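PDB 6ABJ: D-lactate dehydrogenase (Fermentative) from Pseudomonas aeruginosa, which probably catalyses the NADH-dependent interconversion of pyruvate and D-lactate as a tetrameric member of the D-isomer specific 2-hydroxyacid dehydrogenase family. Local coordinates for residues G201-A206 with L211-I216; E30-S35 with T326-I331; A258-L263 with D294-R299; H112-S117 with P339-R344. All blocks are in the same frame, centred on the assembly; numbering follows the deposited sequence.

Contact 1 (G201-A206 with L211-I216)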
loop_
_atom_site.group_PDB
_atom_site.type_symbol
_atom_site.label_atom_id
_atom_site.label_comp_id
_atom_site.label_asym_id
_atom_site.label_seq_id
_atom_site.Cartn_x
_atom_site.Cartn_y
_atom_site.Cartn_z
ATOM N N GLY B 201 20.830 21.518 28.384
ATOM C CA GLY B 201 20.745 22.721 27.567
ATOM C C GLY B 201 19.316 23.176 27.400
ATOM O O GLY B 201 19.047 24.139 26.694
ATOM N N GLY B 202 18.382 22.543 28.097
ATOM C CA GLY B 202 16.944 22.885 27.987
ATOM C C GLY B 202 16.519 24.138 28.711
ATOM O O GLY B 202 16.974 24.404 29.837
ATOM N N ARG B 203 15.620 24.902 28.109
ATOM C CA ARG B 203 15.102 26.162 28.694
ATOM C C ARG B 203 13.645 25.933 29.089
ATOM O O ARG B 203 12.765 25.640 28.217
ATOM C CB ARG B 203 15.137 27.241 27.626
ATOM C CG ARG B 203 15.674 28.577 28.067
ATOM C CD ARG B 203 14.994 29.792 27.544
ATOM N NE ARG B 203 14.585 29.786 26.120
ATOM C CZ ARG B 203 13.442 30.317 25.694
ATOM N NH1 ARG B 203 12.591 30.892 26.537
ATOM N NH2 ARG B 203 13.120 30.325 24.428
ATOM N N TYR B 204 13.311 26.146 30.353
ATOM C CA TYR B 204 11.891 26.150 30.753
ATOM C C TYR B 204 11.259 27.458 30.434
ATOM O O TYR B 204 11.909 28.509 30.566
ATOM C CB TYR B 204 11.702 25.825 32.276
ATOM C CG TYR B 204 11.815 24.357 32.598
ATOM C CD1 TYR B 204 13.039 23.816 32.901
ATOM C CD2 TYR B 204 10.712 23.523 32.561
ATOM C CE1 TYR B 204 13.168 22.509 33.228
ATOM C CE2 TYR B 204 10.839 22.186 32.812
ATOM C CZ TYR B 204 12.061 21.693 33.213
ATOM O OH TYR B 204 12.244 20.350 33.505
ATOM N N LEU B 205 9.981 27.411 30.042
ATOM C CA LEU B 205 9.205 28.578 29.756
ATOM C C LEU B 205 7.746 28.281 29.917
ATOM O O LEU B 205 7.353 27.159 30.132
ATOM C CB LEU B 205 9.524 29.195 28.385
ATOM C CG LEU B 205 9.701 28.376 27.075
ATOM C CD1 LEU B 205 9.287 26.885 27.103
ATOM C CD2 LEU B 205 9.289 29.080 25.835
ATOM N N ALA B 206 6.913 29.307 29.825
ATOM C CA ALA B 206 5.482 29.119 29.878
ATOM C C ALA B 206 4.942 28.241 28.721
ATOM O O ALA B 206 5.476 28.261 27.618
ATOM C CB ALA B 206 4.798 30.466 29.851
ATOM N N LEU B 211 4.530 26.658 22.945
ATOM C CA LEU B 211 3.714 26.317 21.819
ATOM C C LEU B 211 3.995 27.293 20.656
ATOM O O LEU B 211 4.141 26.885 19.462
ATOM C CB LEU B 211 2.279 26.280 22.230
ATOM C CG LEU B 211 1.823 25.089 23.116
ATOM C CD1 LEU B 211 0.391 25.281 23.576
ATOM C CD2 LEU B 211 1.936 23.767 22.451
ATOM N N ALA B 212 4.092 28.560 20.966
ATOM C CA ALA B 212 4.364 29.539 19.867
ATOM C C ALA B 212 5.807 29.409 19.281
ATOM O O ALA B 212 5.999 29.684 18.117
ATOM C CB ALA B 212 4.153 30.926 20.385
ATOM N N GLU B 213 6.774 28.899 20.030
ATOM C CA GLU B 213 8.144 28.928 19.604
ATOM C C GLU B 213 8.619 27.633 18.985
ATOM O O GLU B 213 9.627 27.633 18.289
ATOM C CB GLU B 213 9.071 29.274 20.786
ATOM C CG GLU B 213 8.900 30.735 21.305
ATOM C CD GLU B 213 9.697 31.142 22.500
ATOM O OE1 GLU B 213 10.745 30.577 22.676
ATOM O OE2 GLU B 213 9.286 32.118 23.220
ATOM N N SER B 214 7.936 26.529 19.250
ATOM C CA SER B 214 8.469 25.231 18.937
ATOM C C SER B 214 8.191 24.804 17.465
ATOM O O SER B 214 7.090 24.981 16.982
ATOM C CB SER B 214 7.832 24.217 19.872
ATOM O OG SER B 214 8.276 24.371 21.189
ATOM N N ASP B 215 9.173 24.204 16.812
ATOM C CA ASP B 215 9.004 23.555 15.540
ATOM C C ASP B 215 8.397 22.168 15.720
ATOM O O ASP B 215 7.630 21.649 14.871
ATOM C CB ASP B 215 10.373 23.477 14.842
ATOM C CG ASP B 215 10.976 24.816 14.606
ATOM O OD1 ASP B 215 10.360 25.655 13.957
ATOM O OD2 ASP B 215 12.059 25.076 15.127
ATOM N N ILE B 216 8.690 21.556 16.827
ATOM C CA ILE B 216 8.184 20.198 17.133
ATOM C C ILE B 216 7.720 20.228 18.596
ATOM O O ILE B 216 8.465 20.715 19.414
ATOM C CB ILE B 216 9.270 19.106 17.001
ATOM C CG1 ILE B 216 9.768 19.013 15.562
ATOM C CG2 ILE B 216 8.726 17.752 17.439
ATOM C CD1 ILE B 216 11.035 18.151 15.424
HETATM O O HOH W 1 10.728 32.722 25.198
#

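Contact 2 (E30-S35 with T326-I331)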
loop_
_atom_site.group_PDB
_atom_site.type_symbol
_atom_site.label_atom_id
_atom_site.label_comp_id
_atom_site.label_asym_id
_atom_site.label_seq_id
_atom_site.Cartn_x
_atom_site.Cartn_y
_atom_site.Cartn_z
ATOM N N GLU B 30 5.971 -14.983 24.371
ATOM C CA GLU B 30 7.412 -15.003 24.304
ATOM C C GLU B 30 8.052 -14.260 25.476
ATOM O O GLU B 30 8.965 -14.790 26.124
ATOM C CB GLU B 30 7.791 -14.456 22.908
ATOM C CG GLU B 30 9.260 -14.379 22.584
ATOM C CD GLU B 30 9.506 -14.776 21.140
ATOM O OE1 GLU B 30 8.712 -14.378 20.223
ATOM O OE2 GLU B 30 10.487 -15.514 20.921
ATOM N N SER B 31 7.530 -13.073 25.849
ATOM C CA SER B 31 8.139 -12.292 26.910
ATOM C C SER B 31 7.851 -12.938 28.284
ATOM O O SER B 31 8.736 -13.046 29.137
ATOM C CB SER B 31 7.639 -10.827 26.907
ATOM O OG SER B 31 6.177 -10.704 26.854
ATOM N N PHE B 32 6.604 -13.355 28.489
ATOM C CA PHE B 32 6.212 -13.919 29.815
ATOM C C PHE B 32 6.857 -15.272 30.023
ATOM O O PHE B 32 7.252 -15.595 31.123
ATOM C CB PHE B 32 4.689 -14.001 29.944
ATOM C CG PHE B 32 4.076 -12.741 30.477
ATOM C CD1 PHE B 32 4.049 -12.510 31.835
ATOM C CD2 PHE B 32 3.612 -11.740 29.632
ATOM C CE1 PHE B 32 3.524 -11.362 32.333
ATOM C CE2 PHE B 32 3.078 -10.578 30.138
ATOM C CZ PHE B 32 3.023 -10.381 31.493
ATOM N N GLN B 33 6.992 -16.077 28.970
ATOM C CA GLN B 33 7.760 -17.330 29.165
ATOM C C GLN B 33 9.189 -17.114 29.603
ATOM O O GLN B 33 9.659 -17.812 30.486
ATOM C CB GLN B 33 7.679 -18.246 27.968
ATOM C CG GLN B 33 6.284 -18.810 27.948
ATOM C CD GLN B 33 6.020 -19.840 26.907
ATOM O OE1 GLN B 33 6.704 -19.921 25.900
ATOM N NE2 GLN B 33 5.002 -20.647 27.156
ATOM N N ALA B 34 9.855 -16.124 29.054
ATOM C CA ALA B 34 11.233 -15.864 29.434
ATOM C C ALA B 34 11.301 -15.318 30.852
ATOM O O ALA B 34 12.188 -15.702 31.633
ATOM C CB ALA B 34 11.858 -14.878 28.462
ATOM N N SER B 35 10.337 -14.451 31.191
ATOM C CA SER B 35 10.329 -13.844 32.498
ATOM C C SER B 35 9.999 -14.868 33.607
ATOM O O SER B 35 10.403 -14.705 34.759
ATOM C CB SER B 35 9.327 -12.692 32.512
ATOM O OG SER B 35 9.290 -12.159 33.824
ATOM N N THR B 326 7.689 -7.239 35.825
ATOM C CA THR B 326 6.894 -6.473 36.728
ATOM C C THR B 326 5.591 -7.213 37.039
ATOM O O THR B 326 5.214 -7.351 38.223
ATOM C CB THR B 326 6.678 -5.053 36.216
ATOM O OG1 THR B 326 7.946 -4.368 36.338
ATOM C CG2 THR B 326 5.705 -4.348 37.073
ATOM N N THR B 327 4.926 -7.744 36.014
ATOM C CA THR B 327 3.621 -8.375 36.219
ATOM C C THR B 327 3.772 -9.692 37.049
ATOM O O THR B 327 3.008 -9.915 37.985
ATOM C CB THR B 327 2.962 -8.635 34.871
ATOM O OG1 THR B 327 2.754 -7.365 34.212
ATOM C CG2 THR B 327 1.650 -9.371 35.014
ATOM N N LEU B 328 4.761 -10.527 36.719
ATOM C CA LEU B 328 5.014 -11.741 37.478
ATOM C C LEU B 328 5.451 -11.419 38.927
ATOM O O LEU B 328 4.961 -12.061 39.886
ATOM C CB LEU B 328 6.010 -12.661 36.739
ATOM C CG LEU B 328 5.493 -13.201 35.387
ATOM C CD1 LEU B 328 6.362 -14.309 34.818
ATOM C CD2 LEU B 328 4.055 -13.680 35.446
ATOM N N ASP B 329 6.310 -10.410 39.105
ATOM C CA ASP B 329 6.646 -9.950 40.450
ATOM C C ASP B 329 5.418 -9.458 41.204
ATOM O O ASP B 329 5.292 -9.719 42.414
ATOM C CB ASP B 329 7.742 -8.881 40.452
ATOM C CG ASP B 329 9.135 -9.447 40.112
ATOM O OD1 ASP B 329 9.328 -10.709 40.112
ATOM O OD2 ASP B 329 10.058 -8.621 39.892
ATOM N N ASN B 330 4.527 -8.724 40.533
ATOM C CA ASN B 330 3.295 -8.264 41.180
ATOM C C ASN B 330 2.475 -9.451 41.693
ATOM O O ASN B 330 1.829 -9.384 42.752
ATOM C CB ASN B 330 2.388 -7.430 40.245
ATOM C CG ASN B 330 2.927 -6.071 39.944
ATOM O OD1 ASN B 330 3.819 -5.542 40.613
ATOM N ND2 ASN B 330 2.350 -5.452 38.884
ATOM N N ILE B 331 2.501 -10.523 40.923
ATOM C CA ILE B 331 1.687 -11.688 41.227
ATOM C C ILE B 331 2.298 -12.427 42.442
ATOM O O ILE B 331 1.542 -12.876 43.337
ATOM C CB ILE B 331 1.533 -12.617 39.988
ATOM C CG1 ILE B 331 0.549 -12.000 38.979
ATOM C CG2 ILE B 331 0.963 -13.980 40.378
ATOM C CD1 ILE B 331 0.582 -12.633 37.598
#

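Contact 3 (A258-L263 with D294-R299)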
loop_
_atom_site.group_PDB
_atom_site.type_symbol
_atom_site.label_atom_id
_atom_site.label_comp_id
_atom_site.label_asym_id
_atom_site.label_seq_id
_atom_site.Cartn_x
_atom_site.Cartn_y
_atom_site.Cartn_z
ATOM N N ALA B 258 -10.311 18.607 17.019
ATOM C CA ALA B 258 -9.702 19.922 16.660
ATOM C C ALA B 258 -8.428 19.825 15.757
ATOM O O ALA B 258 -8.063 20.738 15.026
ATOM C CB ALA B 258 -9.286 20.630 17.963
ATOM N N LEU B 259 -7.783 18.668 15.807
ATOM C CA LEU B 259 -6.596 18.430 14.967
ATOM C C LEU B 259 -6.944 18.442 13.485
ATOM O O LEU B 259 -6.153 18.864 12.676
ATOM C CB LEU B 259 -5.987 17.106 15.330
ATOM C CG LEU B 259 -5.397 16.875 16.730
ATOM C CD1 LEU B 259 -4.992 15.459 16.932
ATOM C CD2 LEU B 259 -4.235 17.759 16.931
ATOM N N ILE B 260 -8.144 18.004 13.140
ATOM C CA ILE B 260 -8.548 17.884 11.772
ATOM C C ILE B 260 -8.527 19.208 11.057
ATOM O O ILE B 260 -8.028 19.334 9.953
ATOM C CB ILE B 260 -9.940 17.254 11.693
ATOM C CG1 ILE B 260 -9.820 15.779 12.055
ATOM C CG2 ILE B 260 -10.540 17.356 10.315
ATOM C CD1 ILE B 260 -11.141 15.126 12.295
ATOM N N GLU B 261 -9.196 20.204 11.606
ATOM C CA GLU B 261 -9.283 21.460 10.913
ATOM C C GLU B 261 -7.911 22.114 10.782
ATOM O O GLU B 261 -7.637 22.722 9.752
ATOM C CB GLU B 261 -10.343 22.382 11.581
ATOM C CG GLU B 261 -11.770 21.914 11.234
ATOM C CD GLU B 261 -12.036 21.711 9.718
ATOM O OE1 GLU B 261 -11.760 22.629 8.899
ATOM O OE2 GLU B 261 -12.546 20.636 9.312
ATOM N N ALA B 262 -7.058 21.905 11.771
ATOM C CA ALA B 262 -5.682 22.426 11.800
ATOM C C ALA B 262 -4.803 21.774 10.731
ATOM O O ALA B 262 -4.002 22.426 10.113
ATOM C CB ALA B 262 -5.094 22.183 13.155
ATOM N N LEU B 263 -5.018 20.486 10.525
ATOM C CA LEU B 263 -4.345 19.756 9.445
ATOM C C LEU B 263 -4.888 20.191 8.099
ATOM O O LEU B 263 -4.111 20.449 7.178
ATOM C CB LEU B 263 -4.481 18.238 9.666
ATOM C CG LEU B 263 -3.650 17.647 10.806
ATOM C CD1 LEU B 263 -4.209 16.339 11.333
ATOM C CD2 LEU B 263 -2.186 17.410 10.375
ATOM N N ASP B 294 -15.458 5.384 13.788
ATOM C CA ASP B 294 -15.011 6.682 14.265
ATOM C C ASP B 294 -14.624 7.643 13.156
ATOM O O ASP B 294 -13.579 7.474 12.528
ATOM C CB ASP B 294 -13.806 6.421 15.176
ATOM C CG ASP B 294 -13.352 7.640 15.938
ATOM O OD1 ASP B 294 -13.534 8.766 15.431
ATOM O OD2 ASP B 294 -12.795 7.457 17.040
ATOM N N ASP B 295 -15.458 8.656 12.926
ATOM C CA ASP B 295 -15.239 9.607 11.855
ATOM C C ASP B 295 -13.929 10.391 11.992
ATOM O O ASP B 295 -13.225 10.659 11.007
ATOM C CB ASP B 295 -16.386 10.619 11.811
ATOM C CG ASP B 295 -17.723 10.014 11.358
ATOM O OD1 ASP B 295 -17.778 8.901 10.806
ATOM O OD2 ASP B 295 -18.734 10.702 11.553
ATOM N N VAL B 296 -13.597 10.746 13.227
ATOM C CA VAL B 296 -12.435 11.566 13.513
ATOM C C VAL B 296 -11.131 10.790 13.234
ATOM O O VAL B 296 -10.307 11.237 12.482
ATOM C CB VAL B 296 -12.474 12.065 14.943
ATOM C CG1 VAL B 296 -11.164 12.745 15.306
ATOM C CG2 VAL B 296 -13.632 13.039 15.081
ATOM N N LEU B 297 -10.988 9.620 13.834
ATOM C CA LEU B 297 -9.867 8.766 13.548
ATOM C C LEU B 297 -9.781 8.439 12.069
ATOM O O LEU B 297 -8.702 8.431 11.534
ATOM C CB LEU B 297 -9.947 7.444 14.331
ATOM C CG LEU B 297 -8.772 6.504 14.189
ATOM C CD1 LEU B 297 -7.503 7.169 14.659
ATOM C CD2 LEU B 297 -8.971 5.226 14.990
ATOM N N ALA B 298 -10.906 8.124 11.422
ATOM C CA ALA B 298 -10.843 7.780 9.984
ATOM C C ALA B 298 -10.228 8.965 9.168
ATOM O O ALA B 298 -9.424 8.764 8.206
ATOM C CB ALA B 298 -12.192 7.397 9.437
ATOM N N ARG B 299 -10.599 10.149 9.538
ATOM C CA ARG B 299 -10.155 11.340 8.823
ATOM C C ARG B 299 -8.662 11.576 9.104
ATOM O O ARG B 299 -7.910 11.857 8.187
ATOM C CB ARG B 299 -10.965 12.574 9.216
ATOM C CG ARG B 299 -10.587 13.841 8.440
ATOM C CD ARG B 299 -10.926 13.677 6.999
ATOM N NE ARG B 299 -11.165 14.948 6.311
ATOM C CZ ARG B 299 -10.461 15.454 5.294
ATOM N NH1 ARG B 299 -9.374 14.862 4.825
ATOM N NH2 ARG B 299 -10.824 16.598 4.763
#

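Contact 4 (H112-S117 with P339-R344). With ACT (acetate ion), chain D.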
loop_
_atom_site.group_PDB
_atom_site.type_symbol
_atom_site.label_atom_id
_atom_site.label_comp_id
_atom_site.label_asym_id
_atom_site.label_seq_id
_atom_site.Cartn_x
_atom_site.Cartn_y
_atom_site.Cartn_z
ATOM N N HIS B 112 -1.152 -3.664 38.428
ATOM C CA HIS B 112 -0.753 -3.190 37.091
ATOM C C HIS B 112 0.719 -2.828 37.013
ATOM O O HIS B 112 1.453 -2.888 37.999
ATOM C CB HIS B 112 -1.598 -1.977 36.758
ATOM C CG HIS B 112 -1.125 -0.701 37.366
ATOM N ND1 HIS B 112 -1.328 0.516 36.743
ATOM C CD2 HIS B 112 -0.579 -0.421 38.569
ATOM C CE1 HIS B 112 -0.866 1.479 37.529
ATOM N NE2 HIS B 112 -0.387 0.938 38.631
ATOM N N VAL B 113 1.146 -2.448 35.807
ATOM C CA VAL B 113 2.481 -1.957 35.542
ATOM C C VAL B 113 2.463 -0.449 35.766
ATOM O O VAL B 113 1.705 0.253 35.083
ATOM C CB VAL B 113 2.881 -2.322 34.085
ATOM C CG1 VAL B 113 4.283 -1.800 33.809
ATOM C CG2 VAL B 113 2.787 -3.823 33.906
ATOM N N PRO B 114 3.329 0.085 36.667
ATOM C CA PRO B 114 3.217 1.485 36.991
ATOM C C PRO B 114 3.629 2.421 35.850
ATOM O O PRO B 114 3.093 3.508 35.774
ATOM C CB PRO B 114 4.156 1.673 38.180
ATOM C CG PRO B 114 5.068 0.500 38.182
ATOM C CD PRO B 114 4.458 -0.578 37.340
ATOM N N ALA B 115 4.581 2.012 35.008
ATOM C CA ALA B 115 5.163 2.885 33.949
ATOM C C ALA B 115 5.861 2.007 32.907
ATOM O O ALA B 115 6.424 0.994 33.264
ATOM C CB ALA B 115 6.186 3.816 34.538
ATOM N N TYR B 116 5.848 2.423 31.628
ATOM C CA TYR B 116 6.546 1.724 30.578
ATOM C C TYR B 116 7.964 2.230 30.475
ATOM O O TYR B 116 8.258 3.345 30.910
ATOM C CB TYR B 116 5.825 1.952 29.249
ATOM C CG TYR B 116 4.412 1.376 29.209
ATOM C CD1 TYR B 116 4.195 0.035 29.449
ATOM C CD2 TYR B 116 3.299 2.187 28.968
ATOM C CE1 TYR B 116 2.924 -0.503 29.408
ATOM C CE2 TYR B 116 2.027 1.642 28.979
ATOM C CZ TYR B 116 1.860 0.300 29.192
ATOM O OH TYR B 116 0.600 -0.257 29.185
ATOM N N SER B 117 8.854 1.388 29.956
ATOM C CA SER B 117 10.246 1.725 29.675
ATOM C C SER B 117 10.406 3.085 28.981
ATOM O O SER B 117 9.875 3.299 27.857
ATOM C CB SER B 117 10.822 0.672 28.731
ATOM O OG SER B 117 12.039 1.076 28.115
ATOM N N PRO B 339 1.550 -5.472 49.327
ATOM C CA PRO B 339 0.857 -4.556 48.400
ATOM C C PRO B 339 1.929 -4.007 47.434
ATOM O O PRO B 339 2.889 -3.305 47.857
ATOM C CB PRO B 339 0.275 -3.476 49.328
ATOM C CG PRO B 339 1.164 -3.486 50.538
ATOM C CD PRO B 339 1.886 -4.800 50.605
ATOM N N ARG B 340 1.904 -4.532 46.221
ATOM C CA ARG B 340 2.814 -4.072 45.174
ATOM C C ARG B 340 1.953 -3.725 43.927
ATOM O O ARG B 340 1.224 -4.563 43.410
ATOM C CB ARG B 340 3.890 -5.113 44.882
ATOM C CG ARG B 340 4.831 -4.722 43.726
ATOM C CD ARG B 340 6.184 -5.432 43.694
ATOM N NE ARG B 340 6.735 -5.447 45.056
ATOM C CZ ARG B 340 7.808 -6.130 45.443
ATOM N NH1 ARG B 340 8.489 -6.857 44.568
ATOM N NH2 ARG B 340 8.203 -6.073 46.723
ATOM N N ASN B 341 2.016 -2.459 43.563
ATOM C CA ASN B 341 1.348 -1.905 42.353
ATOM C C ASN B 341 -0.129 -2.279 42.299
ATOM O O ASN B 341 -0.681 -2.615 41.271
ATOM C CB ASN B 341 2.074 -2.389 41.093
ATOM C CG ASN B 341 3.512 -1.889 41.027
ATOM O OD1 ASN B 341 3.768 -0.714 41.282
ATOM N ND2 ASN B 341 4.446 -2.771 40.669
ATOM N N ARG B 342 -0.780 -2.188 43.440
ATOM C CA ARG B 342 -2.196 -2.413 43.466
ATOM C C ARG B 342 -2.878 -1.168 42.980
ATOM O O ARG B 342 -2.465 -0.055 43.298
ATOM C CB ARG B 342 -2.701 -2.609 44.915
ATOM C CG ARG B 342 -2.219 -3.799 45.695
ATOM C CD ARG B 342 -2.990 -5.021 45.270
ATOM N NE ARG B 342 -4.172 -5.280 46.132
ATOM C CZ ARG B 342 -4.193 -6.139 47.154
ATOM N NH1 ARG B 342 -3.101 -6.817 47.507
ATOM N NH2 ARG B 342 -5.321 -6.348 47.795
ATOM N N VAL B 343 -4.001 -1.362 42.312
ATOM C CA VAL B 343 -4.835 -0.270 41.915
ATOM C C VAL B 343 -6.047 -0.308 42.793
ATOM O O VAL B 343 -6.699 -1.316 42.857
ATOM C CB VAL B 343 -5.365 -0.508 40.466
ATOM C CG1 VAL B 343 -6.164 0.702 40.009
ATOM C CG2 VAL B 343 -4.194 -0.741 39.531
ATOM N N ARG B 344 -6.375 0.786 43.434
ATOM C CA ARG B 344 -7.491 0.835 44.359
ATOM C C ARG B 344 -8.505 1.867 43.822
ATOM O O ARG B 344 -8.127 2.850 43.190
ATOM C CB ARG B 344 -6.979 1.271 45.755
ATOM C CG ARG B 344 -5.878 0.357 46.309
ATOM C CD ARG B 344 -5.391 0.786 47.697
ATOM N NE ARG B 344 -4.268 -0.038 48.138
ATOM C CZ ARG B 344 -4.392 -1.186 48.833
ATOM N NH1 ARG B 344 -5.585 -1.625 49.175
ATOM N NH2 ARG B 344 -3.343 -1.916 49.188
HETATM C C ACT D . -2.313 1.269 28.266
HETATM O O ACT D . -3.300 2.035 28.296
HETATM O OXT ACT D . -1.478 1.227 29.195
HETATM C CH3 ACT D . -2.124 0.373 27.077
#

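Contact 1 (G201-A206 with L211-I216)
R203 and E213 meet in a salt bridge on the protein surface, with NH2 of R203 3.0 Å from OE1 of E213. The carboxylate oxygen takes the N-H through its syn lone pair and lies close to the guanidinium plane, 13° out of it, so the approach is at the edge of the arginine. The bond itself is bent, 142° at the hydrogen. Guanidinium and carboxylate are nearly coplanar, and a water closes the second side of the pair: it accepts from NH1 of R203 at 2.9 Å and donates to OE2 of E213. One direct and one water-mediated link therefore tie the two flat groups together and should limit their rotation against each other. CD2 of L205 packs over one face of the E213 carboxylate, 3.8 Å from OE1 of E213.

The two segments belong to one edge of the Rossmann-type NAD-binding domain. Strand 203-204 is an outermost strand of its parallel sheet, and helix 207-213, which follows A206 as N-cap, leads on to strand 216-219 on the far side of strands 185-189 and 162-166. E213 sits in the last turn of that helix and sends its chain out extended, with CG anti to its own carbonyl carbon (chi1 -68°). The arginine reaches it by bending at chi2 and chi3. Farther out, the backbone of R203 is bonded to L186 and A188 of strand 185-189, and the side chains of both R203 and E213 rest on L187.

Contact 2 (E30-S35 with T326-I331)
The helical segments 30-35 and 326-331 cross at -53° where F32 and S35 meet T327 and L328, their axes 10.4 Å apart at closest and S35 and L328 the nearest pair of CA atoms. This is helix-to-helix packing on the domain built round the parallel sheet that contains strand 18-21: helix 26-35, the first of the chain, lies against the long C-terminal helix 317-335, and all four touching residues are buried.

F32 presents the edge of its ring. CE1 of F32 lies 3.8 Å from CB of T327, and CD1 of F32 comes equally near CD2 of L328, both partners being close to the ring plane. The T327 side chain meets that edge at about a right angle to the F32 side chain. Its CG2 is anti to the backbone N (chi1 -62° for OG1), which brings the methyl to the phenyl rim while OG1 bonds back to the carbonyl of I323 in its own helix. F21 of strand 18-21 is a further, edge-to-face partner of the ring.

L328 divides its branches between two neighbours: CD2 takes the phenyl edge and CD1 takes S35. The serine hydroxyl has its polar partner in D325, a hydrogen bond that links the last residue of helix 26-35 to helix 317-335. Past that bond, OG of S35 still lies 3.8 Å from CD1 of L328.

Contact 3 (A258-L263 with D294-R299)
I260 reaches out from helix 256-265 to the first turns of helix 295-302, fitting its branched side chain against V296 and R299. The two helices belong to the Rossmann-type NAD-binding domain and flank strand 268-273 in the chain. I260 points directly at the other helix, and chi1 of -72° with chi2 near 180° extends CD1 toward V296, 3.8 Å from CG1 of V296. The two side chains meet at a slant. CD1 of I260 wedges between that valine and the CB-CG stem of R299, while CG2 of I260 lies 4.0 Å from CG of R299, so the isoleucine touches the aliphatic part of the arginine and leaves the guanidinium beyond.

R299 turns sharply at chi2 (65°) after a first torsion that sets CG anti to the backbone N. Its charged end then serves the tetramer: NH2 pairs with D295 of a second subunit and also bonds to the carbonyl of L292 there, while D295 of this chain meets R299 of that subunit in return. Thus the apolar stem lies within the chain and the polar head crosses to the next.

The helix start is secured by D294 at the N-cap: OD1 of D294 accepts from N of L297 at 3.1 Å, the donor lying above the carboxylate plane.

Contact 4 (H112-S117 with P339-R344)
A first torsion of 81° puts the imidazole of H112 between its backbone N and carbonyl carbon, holding the ring close to the main chain with V343 across one face. V343 sets CG2 anti to its carbonyl carbon, and that methyl makes a CH-pi contact 3.9 Å from the centroid of the H112 ring, 21° off the normal. On the opposite face lies CA of P114, offset toward the rim. ND1 of H112 bonds to the carbonyl of A93, which should hold the ring's rotation.

The backbones are joined by N of H112 donating to O of N341 at 3.1 Å. N341, in a left-handed helical conformation, lays its amide against P114: OD1 of N341 makes a van der Waals contact of 3.6 Å with CG of P114, while ND2 of N341 is hydrogen-bonded to OD1 of N330.

Farther along the loop, OH of Y116 donates to OXT of an acetate, probably from the crystallisation liquor, at 2.6 Å; the Y116 ring stacks on F314, which binds NADH in another structure of this enzyme.

The contact thus brings the C-terminal tail alongside the loop between strand 110-111 and helix 118-134, with V343 backbone-bonded to V110 and helix 317-335 close beside both segments.

Contacts 2 and 4 are neighbours, with centres 13 Å apart, and N330 of helix 317-335 joins them: OD1 of N330 lies 2.8 Å from ND2 of N341, a probable hydrogen bond, while T327 packs on V113. Along the chain their segments alternate. Contacts 1 and 3 lie in the NAD-binding domain, with centres 26 Å apart and no touch, and on the opposite side of the chain's centre from contact 2. Residues that bind NADH in another structure of the enzyme lie near three of the contacts. The side chain of L205 in contact 1 is about 10 Å from that of D190, P114 in contact 4 about 10 Å from that of Q170, and F32 in contact 2 about 9 Å from that of F314. Contact 3 lies away from them, at a subunit interface.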